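Local coordinates for D-alanyl-D-alanine carboxypeptidase DacD (Escherichia coli, PDB 5FSR), which removes the terminal D-alanine from the peptide stems of cell-wall precursors, a serine DD-carboxypeptidase that takes part in peptidoglycan biosynthesis, at residues 85-91 and 114-120; 74-79 and 195-199; 69-73 and 152-157. One frame throughout, in Å; residues are numbered along the deposited sequence. Where two conformers were deposited one is given.

Contact 1. Residues 85-91 and 114-120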
ATOM      1  N   PRO A  85     -11.554 -13.859 -10.916  1.00 32.55           N
ATOM      2  CA  PRO A  85     -11.869 -12.539 -11.492  1.00 31.26           C
ATOM      3  C   PRO A  85     -12.909 -12.586 -12.626  1.00 31.99           C
ATOM      4  O   PRO A  85     -13.564 -11.570 -12.917  1.00 31.48           O
ATOM      5  CB  PRO A  85     -10.509 -12.016 -11.999  1.00 31.12           C
ATOM      6  CG  PRO A  85      -9.466 -12.925 -11.453  1.00 31.36           C
ATOM      7  CD  PRO A  85     -10.125 -14.217 -11.105  1.00 32.59           C
ATOM      8  N   ASP A  86     -13.027 -13.739 -13.283  1.00 33.34           N
ATOM      9  CA  ASP A  86     -14.099 -14.006 -14.294  1.00 34.34           C
ATOM     10  C   ASP A  86     -15.520 -14.235 -13.781  1.00 34.16           C
ATOM     11  O   ASP A  86     -16.473 -14.242 -14.583  1.00 35.28           O
ATOM     12  CB  ASP A  86     -13.693 -15.188 -15.183  1.00 36.31           C
ATOM     13  CG  ASP A  86     -12.575 -14.834 -16.108  1.00 36.98           C
ATOM     14  OD1 ASP A  86     -12.810 -13.964 -16.976  1.00 37.35           O
ATOM     15  OD2 ASP A  86     -11.451 -15.362 -15.931  1.00 37.44           O
ATOM     16  N   ASP A  87     -15.669 -14.426 -12.469  1.00 32.75           N
ATOM     17  CA  ASP A  87     -16.969 -14.641 -11.867  1.00 32.52           C
ATOM     18  C   ASP A  87     -17.913 -13.474 -12.171  1.00 31.75           C
ATOM     19  O   ASP A  87     -17.523 -12.305 -12.017  1.00 30.32           O
ATOM     20  CB  ASP A  87     -16.830 -14.767 -10.356  1.00 31.75           C
ATOM     21  CG  ASP A  87     -16.189 -16.059  -9.923  1.00 32.68           C
ATOM     22  OD1 ASP A  87     -15.640 -16.820 -10.746  1.00 33.70           O
ATOM     23  OD2 ASP A  87     -16.235 -16.293  -8.710  1.00 32.58           O
ATOM     24  N   ILE A  88     -19.146 -13.819 -12.574  1.00 32.55           N
ATOM     25  CA  ILE A  88     -20.188 -12.870 -13.013  1.00 32.34           C
ATOM     26  C   ILE A  88     -21.106 -12.560 -11.841  1.00 31.37           C
ATOM     27  O   ILE A  88     -21.856 -13.400 -11.379  1.00 32.49           O
ATOM     28  CB  ILE A  88     -21.025 -13.440 -14.197  1.00 34.31           C
ATOM     29  CG1 ILE A  88     -20.131 -13.803 -15.400  1.00 35.22           C
ATOM     30  CG2 ILE A  88     -22.141 -12.473 -14.624  1.00 34.74           C
ATOM     31  CD1 ILE A  88     -19.275 -12.676 -15.946  1.00 34.48           C
ATOM     32  N   VAL A  89     -21.070 -11.326 -11.394  1.00 29.79           N
ATOM     33  CA  VAL A  89     -21.709 -10.905 -10.187  1.00 29.02           C
ATOM     34  C   VAL A  89     -22.926 -10.097 -10.570  1.00 29.79           C
ATOM     35  O   VAL A  89     -22.910  -9.324 -11.547  1.00 29.90           O
ATOM     36  CB  VAL A  89     -20.701 -10.087  -9.331  1.00 27.33           C
ATOM     37  CG1 VAL A  89     -21.387  -9.398  -8.161  1.00 26.93           C
ATOM     38  CG2 VAL A  89     -19.585 -11.020  -8.830  1.00 26.83           C
ATOM     39  N   THR A  90     -23.986 -10.249  -9.792  1.00 30.47           N
ATOM     40  CA  THR A  90     -25.201  -9.528 -10.076  1.00 31.49           C
ATOM     41  C   THR A  90     -25.331  -8.433  -9.044  1.00 31.03           C
ATOM     42  O   THR A  90     -25.123  -8.669  -7.854  1.00 30.63           O
ATOM     43  CB  THR A  90     -26.428 -10.454 -10.112  1.00 33.03           C
ATOM     44  OG1 THR A  90     -26.082 -11.668 -10.792  1.00 33.61           O
ATOM     45  CG2 THR A  90     -27.577  -9.759 -10.856  1.00 34.16           C
ATOM     46  N   VAL A  91     -25.654  -7.234  -9.519  1.00 31.42           N
ATOM     47  CA  VAL A  91     -25.674  -6.032  -8.706  1.00 31.19           C
ATOM     48  C   VAL A  91     -27.050  -6.020  -8.044  1.00 32.49           C
ATOM     49  O   VAL A  91     -28.034  -5.985  -8.749  1.00 33.97           O
ATOM     50  CB  VAL A  91     -25.489  -4.772  -9.609  1.00 31.38           C
ATOM     51  CG1 VAL A  91     -25.550  -3.470  -8.819  1.00 31.19           C
ATOM     52  CG2 VAL A  91     -24.168  -4.811 -10.348  1.00 30.49           C
ATOM     53  N   GLY A 114     -29.465  -5.342 -11.327  1.00 35.07           N
ATOM     54  CA  GLY A 114     -29.613  -6.304 -12.422  1.00 35.84           C
ATOM     55  C   GLY A 114     -28.447  -6.378 -13.387  1.00 35.26           C
ATOM     56  O   GLY A 114     -28.405  -7.296 -14.220  1.00 35.91           O
ATOM     57  N   ASP A 115     -27.513  -5.427 -13.301  1.00 34.17           N
ATOM     58  CA  ASP A 115     -26.268  -5.531 -14.049  1.00 33.72           C
ATOM     59  C   ASP A 115     -25.470  -6.761 -13.596  1.00 32.84           C
ATOM     60  O   ASP A 115     -25.305  -7.013 -12.401  1.00 31.66           O
ATOM     61  CB  ASP A 115     -25.384  -4.289 -13.879  1.00 32.89           C
ATOM     62  CG  ASP A 115     -25.813  -3.116 -14.735  1.00 34.17           C
ATOM     63  OD1 ASP A 115     -26.732  -3.216 -15.606  1.00 35.77           O
ATOM     64  OD2 ASP A 115     -25.190  -2.060 -14.503  1.00 33.65           O
ATOM     65  N   ARG A 116     -24.976  -7.486 -14.588  1.00 33.59           N
ATOM     66  CA  ARG A 116     -24.168  -8.658 -14.406  1.00 33.33           C
ATOM     67  C   ARG A 116     -22.734  -8.289 -14.836  1.00 32.39           C
ATOM     68  O   ARG A 116     -22.479  -8.010 -16.019  1.00 33.21           O
ATOM     69  CB  ARG A 116     -24.753  -9.813 -15.219  1.00 35.33           C
ATOM     70  CG  ARG A 116     -25.980 -10.439 -14.540  1.00 36.41           C
ATOM     71  CD  ARG A 116     -26.690 -11.519 -15.376  1.00 38.55           C
ATOM     72  NE  ARG A 116     -25.821 -12.643 -15.764  1.00 39.31           N
ATOM     73  CZ  ARG A 116     -25.393 -13.630 -14.946  1.00 39.33           C
ATOM     74  NH1 ARG A 116     -25.777 -13.709 -13.662  1.00 38.84           N
ATOM     75  NH2 ARG A 116     -24.588 -14.582 -15.424  1.00 40.01           N
ATOM     76  N   VAL A 117     -21.814  -8.292 -13.867  1.00 30.60           N
ATOM     77  CA  VAL A 117     -20.462  -7.717 -14.028  1.00 29.49           C
ATOM     78  C   VAL A 117     -19.403  -8.687 -13.464  1.00 28.46           C
ATOM     79  O   VAL A 117     -19.648  -9.369 -12.453  1.00 27.69           O
ATOM     80  CB  VAL A 117     -20.354  -6.368 -13.274  1.00 28.56           C
ATOM     81  CG1 VAL A 117     -18.998  -5.693 -13.500  1.00 27.97           C
ATOM     82  CG2 VAL A 117     -21.479  -5.437 -13.693  1.00 29.60           C
ATOM     83  N   SER A 118     -18.235  -8.740 -14.120  1.00 28.24           N
ATOM     84  CA  SER A 118     -17.121  -9.573 -13.645  1.00 27.51           C
ATOM     85  C   SER A 118     -16.592  -9.033 -12.318  1.00 25.66           C
ATOM     86  O   SER A 118     -16.786  -7.853 -12.014  1.00 25.01           O
ATOM     87  CB  SER A 118     -15.991  -9.770 -14.710  1.00 28.09           C
ATOM     88  OG  SER A 118     -15.494  -8.569 -15.275  1.00 27.97           O
ATOM     89  N   VAL A 119     -16.019  -9.924 -11.501  1.00 25.05           N
ATOM     90  CA  VAL A 119     -15.155  -9.542 -10.377  1.00 23.68           C
ATOM     91  C   VAL A 119     -14.044  -8.602 -10.867  1.00 23.07           C
ATOM     92  O   VAL A 119     -13.816  -7.581 -10.258  1.00 22.11           O
ATOM     93  CB  VAL A 119     -14.586 -10.780  -9.630  1.00 23.77           C
ATOM     94  CG1 VAL A 119     -13.368 -10.431  -8.776  1.00 22.74           C
ATOM     95  CG2 VAL A 119     -15.653 -11.388  -8.728  1.00 24.04           C
ATOM     96  N   ARG A 120     -13.401  -8.931 -11.983  1.00 23.82           N
ATOM     97  CA  ARG A 120     -12.395  -8.066 -12.597  1.00 23.86           C
ATOM     98  C   ARG A 120     -12.851  -6.641 -12.862  1.00 23.70           C
ATOM     99  O   ARG A 120     -12.143  -5.686 -12.477  1.00 22.72           O
ATOM    100  CB  ARG A 120     -11.904  -8.681 -13.906  1.00 25.45           C
ATOM    101  CG  ARG A 120     -10.638  -8.048 -14.465  1.00 25.82           C
ATOM    102  CD  ARG A 120     -10.249  -8.571 -15.829  1.00 27.60           C
ATOM    103  NE  ARG A 120     -10.365 -10.026 -15.923  1.00 28.71           N
ATOM    104  CZ  ARG A 120      -9.439 -10.923 -15.570  1.00 29.16           C
ATOM    105  NH1 ARG A 120      -8.253 -10.546 -15.073  1.00 28.76           N
ATOM    106  NH2 ARG A 120      -9.681 -12.228 -15.739  1.00 30.40           N
TER
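Val89 and Val117 face each other as the hydrogen-bonded pair at the centre of a two-stranded antiparallel ribbon, Val89 N donating to Val117 O at 2.6 Å and Val117 N to Val89 O at 2.8 Å. Non-hydrogen-bonded pairs flank them, Ile88 with Ser118 and Thr90 with Arg116. Beyond the strands the pairing goes on: Val119 N reaches Asp87 O at 2.9 Å and Arg120 N meets Pro85 O at 2.8 Å, while Gly114 N bonds to Val91 O. The positive phi of Gly114 (89°) would press a side chain against the preceding carbonyl, so glycine suits the place.

The closely packed side is made of Val89, Val91, Val117 and Val119, all buried, short branched residues at home in strands and dry interiors. Val89 CG2 packs on Val119 CG2 at 4.0 Å, and Val91 CG2 lies 4.3 Å from Val117 CG2. The other face is largely exposed, with long or polar side chains. There Arg116, its chain bent at chi3 (58°), folds back across Ile88, whose CG2 sits over one face of the guanidinium, 3.3 Å from Arg116 NH2, which probably screens part of this methyl. At the far end, Arg120 runs alongside Asp86 in a salt bridge (NH2 to OD2, 3.6 Å) too long for more than a loose charge attraction, probably, while Pro85 CB covers a guanidinium face.

Ser118 closes the strand as the N-cap of helix 119-127, its OG bonded to Asp121 N. The valine face rests on this helix through Leu122, which touches Val89 and Val117, and on helix 132-143 through Tyr141, which touches Val89 and Val119 and bonds to Asp87 OD2; the ribbon thus lies against the helical part of the domain.

Contact 2. Residues 74-79 and 195-199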
ATOM      1  N   VAL A  74     -10.555  -8.523  -1.535  1.00 20.22           N
ATOM      2  CA  VAL A  74     -10.863  -9.073  -2.869  1.00 20.67           C
ATOM      3  C   VAL A  74      -9.711  -9.881  -3.419  1.00 21.05           C
ATOM      4  O   VAL A  74      -9.924 -10.988  -3.910  1.00 21.78           O
ATOM      5  CB  VAL A  74     -11.248  -7.992  -3.927  1.00 20.11           C
ATOM      6  CG1 VAL A  74     -11.499  -8.638  -5.296  1.00 20.59           C
ATOM      7  CG2 VAL A  74     -12.478  -7.205  -3.467  1.00 20.08           C
ATOM      8  N   ASP A  75      -8.508  -9.298  -3.353  1.00 20.81           N
ATOM      9  CA  ASP A  75      -7.264 -10.000  -3.691  1.00 21.35           C
ATOM     10  C   ASP A  75      -7.138 -11.332  -2.958  1.00 22.20           C
ATOM     11  O   ASP A  75      -6.814 -12.351  -3.568  1.00 23.03           O
ATOM     12  CB  ASP A  75      -6.058  -9.085  -3.391  1.00 20.99           C
ATOM     13  CG  ASP A  75      -4.716  -9.761  -3.623  1.00 21.46           C
ATOM     14  OD1 ASP A  75      -4.372 -10.699  -2.857  1.00 22.03           O
ATOM     15  OD2 ASP A  75      -3.997  -9.329  -4.545  1.00 21.37           O
ATOM     16  N   ARG A  76      -7.366 -11.320  -1.654  1.00 22.36           N
ATOM     17  CA  ARG A  76      -7.183 -12.541  -0.832  1.00 23.79           C
ATOM     18  C   ARG A  76      -8.266 -13.561  -1.118  1.00 24.91           C
ATOM     19  O   ARG A  76      -8.022 -14.757  -1.037  1.00 25.99           O
ATOM     20  CB  ARG A  76      -7.184 -12.221   0.667  1.00 24.00           C
ATOM     21  CG  ARG A  76      -6.083 -11.267   1.150  1.00 23.36           C
ATOM     22  CD  ARG A  76      -4.721 -11.924   1.120  1.00 24.00           C
ATOM     23  NE  ARG A  76      -4.092 -11.771  -0.196  1.00 23.78           N
ATOM     24  CZ  ARG A  76      -2.967 -12.366  -0.563  1.00 24.55           C
ATOM     25  NH1 ARG A  76      -2.341 -13.209   0.266  1.00 25.83           N
ATOM     26  NH2 ARG A  76      -2.473 -12.148  -1.769  1.00 24.43           N
ATOM     27  N   ALA A  77      -9.468 -13.081  -1.488  1.00 24.85           N
ATOM     28  CA  ALA A  77     -10.536 -13.977  -1.941  1.00 25.83           C
ATOM     29  C   ALA A  77     -10.167 -14.678  -3.236  1.00 26.54           C
ATOM     30  O   ALA A  77     -10.415 -15.851  -3.382  1.00 27.74           O
ATOM     31  CB  ALA A  77     -11.848 -13.225  -2.064  1.00 25.57           C
ATOM     32  N   ILE A  78      -9.507 -13.977  -4.152  1.00 26.32           N
ATOM     33  CA  ILE A  78      -8.989 -14.619  -5.393  1.00 27.49           C
ATOM     34  C   ILE A  78      -7.829 -15.600  -5.112  1.00 28.96           C
ATOM     35  O   ILE A  78      -7.752 -16.679  -5.670  1.00 30.01           O
ATOM     36  CB  ILE A  78      -8.520 -13.570  -6.420  1.00 26.68           C
ATOM     37  CG1 ILE A  78      -9.703 -12.661  -6.800  1.00 26.19           C
ATOM     38  CG2 ILE A  78      -7.974 -14.248  -7.676  1.00 27.77           C
ATOM     39  CD1 ILE A  78      -9.338 -11.384  -7.514  1.00 25.44           C
ATOM     40  N   ASP A  79      -6.925 -15.192  -4.229  1.00 29.17           N
ATOM     41  CA  ASP A  79      -5.720 -15.943  -3.937  1.00 30.67           C
ATOM     42  C   ASP A  79      -6.010 -17.325  -3.288  1.00 32.79           C
ATOM     43  O   ASP A  79      -5.328 -18.297  -3.592  1.00 34.12           O
ATOM     44  CB  ASP A  79      -4.825 -15.073  -3.064  1.00 29.89           C
ATOM     45  CG  ASP A  79      -3.562 -15.767  -2.673  1.00 31.03           C
ATOM     46  OD1 ASP A  79      -2.607 -15.820  -3.482  1.00 31.30           O
ATOM     47  OD2 ASP A  79      -3.560 -16.276  -1.551  1.00 31.87           O
ATOM     48  N   GLY A 195       0.620  -9.108  -3.209  1.00 22.66           N
ATOM     49  CA  GLY A 195      -0.429 -10.084  -3.353  1.00 23.76           C
ATOM     50  C   GLY A 195      -0.478 -10.523  -4.790  1.00 24.99           C
ATOM     51  O   GLY A 195       0.547 -10.632  -5.442  1.00 25.39           O
ATOM     52  N   GLU A 196      -1.696 -10.693  -5.297  1.00 25.81           N
ATOM     53  CA  GLU A 196      -1.878 -11.193  -6.643  1.00 27.53           C
ATOM     54  C   GLU A 196      -1.317 -10.214  -7.719  1.00 27.59           C
ATOM     55  O   GLU A 196      -1.633  -9.023  -7.717  1.00 26.55           O
ATOM     56  CB  GLU A 196      -3.348 -11.522  -6.896  1.00 28.15           C
ATOM     57  CG  GLU A 196      -3.488 -12.589  -7.919  1.00 29.94           C
ATOM     58  CD  GLU A 196      -3.985 -13.857  -7.372  1.00 30.72           C
ATOM     59  OE1 GLU A 196      -3.740 -14.152  -6.211  1.00 30.98           O
ATOM     60  OE2 GLU A 196      -4.632 -14.562  -8.127  1.00 32.42           O
ATOM     61  N   PRO A 197      -0.481 -10.707  -8.634  1.00 28.98           N
ATOM     62  CA  PRO A 197       0.237  -9.723  -9.494  1.00 29.41           C
ATOM     63  C   PRO A 197      -0.659  -8.795 -10.334  1.00 29.02           C
ATOM     64  O   PRO A 197      -0.428  -7.568 -10.364  1.00 28.84           O
ATOM     65  CB  PRO A 197       1.133 -10.613 -10.390  1.00 31.10           C
ATOM     66  CG  PRO A 197       1.314 -11.888  -9.614  1.00 31.62           C
ATOM     67  CD  PRO A 197       0.051 -12.076  -8.801  1.00 30.78           C
ATOM     68  N   GLU A 198      -1.680  -9.379 -10.969  1.00 29.40           N
ATOM     69  CA  GLU A 198      -2.592  -8.634 -11.838  1.00 29.03           C
ATOM     70  C   GLU A 198      -3.617  -7.849 -11.063  1.00 27.12           C
ATOM     71  O   GLU A 198      -4.357  -7.072 -11.648  1.00 27.19           O
ATOM     72  CB  GLU A 198      -3.309  -9.549 -12.854  1.00 30.65           C
ATOM     73  CG  GLU A 198      -2.440 -10.606 -13.545  1.00 32.45           C
ATOM     74  CD  GLU A 198      -1.083 -10.127 -14.045  1.00 33.26           C
ATOM     75  OE1 GLU A 198      -0.865  -8.920 -14.362  1.00 32.91           O
ATOM     76  OE2 GLU A 198      -0.211 -11.012 -14.125  1.00 34.51           O
ATOM     77  N   PHE A 199      -3.703  -8.039  -9.756  1.00 25.51           N
ATOM     78  CA  PHE A 199      -4.573  -7.190  -8.997  1.00 23.89           C
ATOM     79  C   PHE A 199      -3.880  -5.855  -8.846  1.00 23.31           C
ATOM     80  O   PHE A 199      -4.429  -4.811  -9.277  1.00 23.55           O
ATOM     81  CB  PHE A 199      -4.929  -7.776  -7.662  1.00 23.05           C
ATOM     82  CG  PHE A 199      -6.160  -7.208  -7.108  1.00 22.28           C
ATOM     83  CD1 PHE A 199      -6.123  -6.057  -6.339  1.00 21.51           C
ATOM     84  CD2 PHE A 199      -7.402  -7.785  -7.432  1.00 22.65           C
ATOM     85  CE1 PHE A 199      -7.302  -5.515  -5.841  1.00 21.08           C
ATOM     86  CE2 PHE A 199      -8.569  -7.237  -6.973  1.00 22.03           C
ATOM     87  CZ  PHE A 199      -8.519  -6.114  -6.165  1.00 21.49           C
TER
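Asp75, on helix 66-79, holds the turn that starts helix 197-201: Glu196 is the N-cap residue of that short helix. Asp75, Arg76 and Asp79 form a salt-bridge network, which Asp79 joins only by a long, charge-only approach over the guanidinium. Among the polar bonds, Glu196 N reaches Asp75 OD2 at 2.8 Å on its syn lone pair. Asp75 OD1, nearly in the guanidinium plane, is gripped side-on by Arg76 NE at 2.9 Å and Arg76 NH2 at 2.6 Å. Three N-H groups hold the rotation of this buried carboxylate, and the guanidinium probably offsets its charge. Gly195, lacking a side chain, lets Arg76 NH2 come to 3.3 Å from its CA.

Apolar contact is centred on Phe199, whose ring lies against Val74, Asp75 and Ile78. Asp75 CB lies over one face as a CH-pi contact, and Val74 CG1 reaches Phe199 CE2 at 3.7 Å, with Ile78 CD1 beside Phe199 CD2.

Like charges also meet. The chain of Glu196, bent at chi2 (111°), brings its carboxylate beside Asp79, a pairing that nearby Arg76 probably makes tolerable; the two carboxylates are turned 79° apart, with Glu196 OE1 3.4 Å from Asp79 OD1.

Contact 3. Residues 69-73 and 152-157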
ATOM      1  N   MET A  69      -7.849  -1.531   1.807  1.00 18.64           N
ATOM      2  CA  MET A  69      -8.225  -2.779   2.512  1.00 19.07           C
ATOM      3  C   MET A  69      -9.318  -3.546   1.797  1.00 19.28           C
ATOM      4  O   MET A  69      -9.274  -4.777   1.709  1.00 19.43           O
ATOM      5  CB  MET A  69      -8.650  -2.507   3.943  1.00 19.87           C
ATOM      6  CG  MET A  69      -8.989  -3.758   4.745  1.00 20.54           C
ATOM      7  SD  MET A  69      -7.734  -5.022   4.509  1.00 20.34           S
ATOM      8  CE  MET A  69      -6.761  -4.822   6.017  1.00 20.99           C
ATOM      9  N   THR A  70     -10.276  -2.813   1.231  1.00 19.74           N
ATOM     10  CA  THR A  70     -11.422  -3.420   0.550  1.00 20.16           C
ATOM     11  C   THR A  70     -10.868  -4.208  -0.633  1.00 19.94           C
ATOM     12  O   THR A  70     -11.198  -5.392  -0.795  1.00 20.34           O
ATOM     13  CB  THR A  70     -12.458  -2.335   0.168  1.00 20.63           C
ATOM     14  OG1 THR A  70     -12.919  -1.679   1.370  1.00 21.06           O
ATOM     15  CG2 THR A  70     -13.622  -2.892  -0.672  1.00 20.99           C
ATOM     16  N   GLY A  71     -10.010  -3.580  -1.433  1.00 19.60           N
ATOM     17  CA  GLY A  71      -9.341  -4.309  -2.536  1.00 19.75           C
ATOM     18  C   GLY A  71      -8.512  -5.511  -2.070  1.00 19.85           C
ATOM     19  O   GLY A  71      -8.347  -6.504  -2.805  1.00 20.43           O
ATOM     20  N   TYR A  72      -7.951  -5.398  -0.868  1.00 19.65           N
ATOM     21  CA  TYR A  72      -7.081  -6.425  -0.331  1.00 19.64           C
ATOM     22  C   TYR A  72      -7.900  -7.640  -0.012  1.00 19.98           C
ATOM     23  O   TYR A  72      -7.496  -8.732  -0.383  1.00 20.41           O
ATOM     24  CB  TYR A  72      -6.256  -5.952   0.896  1.00 19.44           C
ATOM     25  CG  TYR A  72      -5.193  -6.976   1.266  1.00 19.75           C
ATOM     26  CD1 TYR A  72      -4.085  -7.179   0.450  1.00 19.66           C
ATOM     27  CD2 TYR A  72      -5.307  -7.756   2.399  1.00 20.51           C
ATOM     28  CE1 TYR A  72      -3.124  -8.132   0.756  1.00 20.15           C
ATOM     29  CE2 TYR A  72      -4.340  -8.713   2.720  1.00 21.18           C
ATOM     30  CZ  TYR A  72      -3.240  -8.887   1.890  1.00 20.88           C
ATOM     31  OH  TYR A  72      -2.299  -9.843   2.190  1.00 21.61           O
ATOM     32  N   VAL A  73      -9.043  -7.471   0.656  1.00 20.03           N
ATOM     33  CA  VAL A  73      -9.964  -8.632   0.858  1.00 20.77           C
ATOM     34  C   VAL A  73     -10.317  -9.313  -0.485  1.00 20.80           C
ATOM     35  O   VAL A  73     -10.308 -10.535  -0.569  1.00 21.54           O
ATOM     36  CB  VAL A  73     -11.270  -8.263   1.621  1.00 21.27           C
ATOM     37  CG1 VAL A  73     -12.209  -9.455   1.672  1.00 22.30           C
ATOM     38  CG2 VAL A  73     -10.973  -7.799   3.044  1.00 21.50           C
ATOM     39  N   MET A 152     -14.180  -9.394   7.896  1.00 30.80           N
ATOM     40  CA  MET A 152     -12.992  -9.810   7.150  1.00 30.03           C
ATOM     41  C   MET A 152     -11.947  -8.712   7.020  1.00 28.38           C
ATOM     42  O   MET A 152     -10.763  -9.000   7.039  1.00 28.43           O
ATOM     43  CB  MET A 152     -13.350 -10.282   5.730  1.00 29.92           C
ATOM     44  CG  MET A 152     -14.271 -11.494   5.627  1.00 31.71           C
ATOM     45  SD  MET A 152     -14.764 -11.763   3.927  1.00 31.99           S
ATOM     46  CE  MET A 152     -13.326 -12.580   3.243  1.00 31.63           C
ATOM     47  N   MET A 153     -12.379  -7.467   6.829  1.00 27.25           N
ATOM     48  CA  MET A 153     -11.464  -6.326   6.788  1.00 25.79           C
ATOM     49  C   MET A 153     -10.684  -6.146   8.097  1.00 26.14           C
ATOM     50  O   MET A 153      -9.542  -5.731   8.088  1.00 25.05           O
ATOM     51  CB  MET A 153     -12.223  -5.022   6.501  1.00 25.25           C
ATOM     52  CG  MET A 153     -12.831  -4.883   5.119  1.00 24.39           C
ATOM     53  SD  MET A 153     -13.887  -3.422   5.039  1.00 24.33           S
ATOM     54  CE  MET A 153     -12.717  -2.154   4.654  1.00 23.59           C
ATOM     55  N   ASN A 154     -11.357  -6.407   9.212  1.00 27.74           N
ATOM     56  CA  ASN A 154     -10.778  -6.329  10.551  1.00 28.75           C
ATOM     57  C   ASN A 154      -9.931  -7.534  10.876  1.00 29.20           C
ATOM     58  O   ASN A 154      -8.889  -7.378  11.540  1.00 29.76           O
ATOM     59  CB  ASN A 154     -11.850  -6.045  11.612  1.00 30.42           C
ATOM     60  CG  ASN A 154     -12.383  -4.629  11.488  1.00 30.36           C
ATOM     61  OD1 ASN A 154     -11.767  -3.832  10.832  1.00 29.42           O
ATOM     62  ND2 ASN A 154     -13.527  -4.325  12.076  1.00 31.94           N
ATOM     63  N   ASN A 155     -10.317  -8.702  10.368  1.00 29.30           N
ATOM     64  CA  ASN A 155      -9.465  -9.897  10.448  1.00 29.95           C
ATOM     65  C   ASN A 155      -8.128  -9.751   9.675  1.00 28.81           C
ATOM     66  O   ASN A 155      -7.110 -10.284  10.108  1.00 29.29           O
ATOM     67  CB  ASN A 155     -10.200 -11.148   9.959  0.50 30.55           C
ATOM     68  CG  ASN A 155     -11.404 -11.500  10.819  0.50 32.21           C
ATOM     69  OD1 ASN A 155     -11.465 -11.159  11.991  0.50 33.19           O
ATOM     70  ND2 ASN A 155     -12.376 -12.176  10.221  0.50 32.54           N
ATOM     71  N   TYR A 156      -8.125  -9.014   8.571  1.00 27.44           N
ATOM     72  CA  TYR A 156      -6.916  -8.873   7.755  1.00 26.45           C
ATOM     73  C   TYR A 156      -6.074  -7.706   8.256  1.00 26.27           C
ATOM     74  O   TYR A 156      -4.878  -7.716   8.075  1.00 26.01           O
ATOM     75  CB  TYR A 156      -7.228  -8.720   6.257  1.00 25.26           C
ATOM     76  CG  TYR A 156      -7.527 -10.024   5.512  1.00 25.63           C
ATOM     77  CD1 TYR A 156      -6.528 -10.994   5.299  1.00 25.93           C
ATOM     78  CD2 TYR A 156      -8.818 -10.282   5.018  1.00 25.78           C
ATOM     79  CE1 TYR A 156      -6.800 -12.176   4.617  1.00 26.70           C
ATOM     80  CE2 TYR A 156      -9.118 -11.469   4.338  1.00 26.50           C
ATOM     81  CZ  TYR A 156      -8.116 -12.411   4.121  1.00 27.04           C
ATOM     82  OH  TYR A 156      -8.447 -13.570   3.436  1.00 27.69           O
ATOM     83  N   ALA A 157      -6.674  -6.717   8.898  1.00 26.60           N
ATOM     84  CA  ALA A 157      -5.871  -5.751   9.645  1.00 26.92           C
ATOM     85  C   ALA A 157      -5.182  -6.441  10.833  1.00 28.43           C
ATOM     86  O   ALA A 157      -4.038  -6.169  11.099  1.00 28.49           O
ATOM     87  CB  ALA A 157      -6.725  -4.597  10.125  1.00 27.17           C
TER
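Thr70 OG1 is hydrogen-bonded to Val170 O and is also touched by the methyl CE of Met153 at 3.3 Å, so a hydroxyl whose hydrogen bond is already made to a backbone carbonyl can sit in an apolar setting. Helices 66-79 and 146-159 cross here almost at a right angle (93°), with axes 9.7 Å apart, and unbranched, flexible methionines can mould themselves to the crossing.

Met69 and Met153 run antiparallel alongside one another, CG of Met69 lying 3.9 Å from CB of Met153. The Met69 chain, with CG anti to its N (chi1 -177°) and bends further out, lays its CE on the backbone of the partner helix, 3.4 Å from Ala157 N, where the small alanine admits it. Branched Val73 fills two places at once: CG1 touches Met152 CE at 3.7 Å, and CG2 rests on Tyr156 CD2 at 3.8 Å. The tyrosines form an offset edge-to-face pair, the edge of Tyr72 directed at the face of Tyr156, with planes 89° apart.

Methyl, methylene and ring surfaces thus carry the crossing, implying cohesion mainly by dispersion and exclusion of water, with the tyrosine pair as an orientation-dependent element.

In the fold
Helix 66-79 ties the three contacts together: contacts 2 and 3 use successive parts of it, and the chain leaving it leads into the ribbon of contact 1. Contacts 2 and 3 have centres 12 Å apart and meet where Tyr156 OH lies 3.3 Å from Arg76 CB. Contact 1, its centre 16 Å from that of contact 2, joins it through Pro85 CD, 4.0 Å from Ile78 CG2. Lys67, the probable proton acceptor, lies in the first turn of this helix, and Ser64, the probable acylated serine, just ahead of it. Contact 3 is nearest this site, with the side chains of Thr70 and Lys67 about 5 Å apart; contact 1 lies away from it.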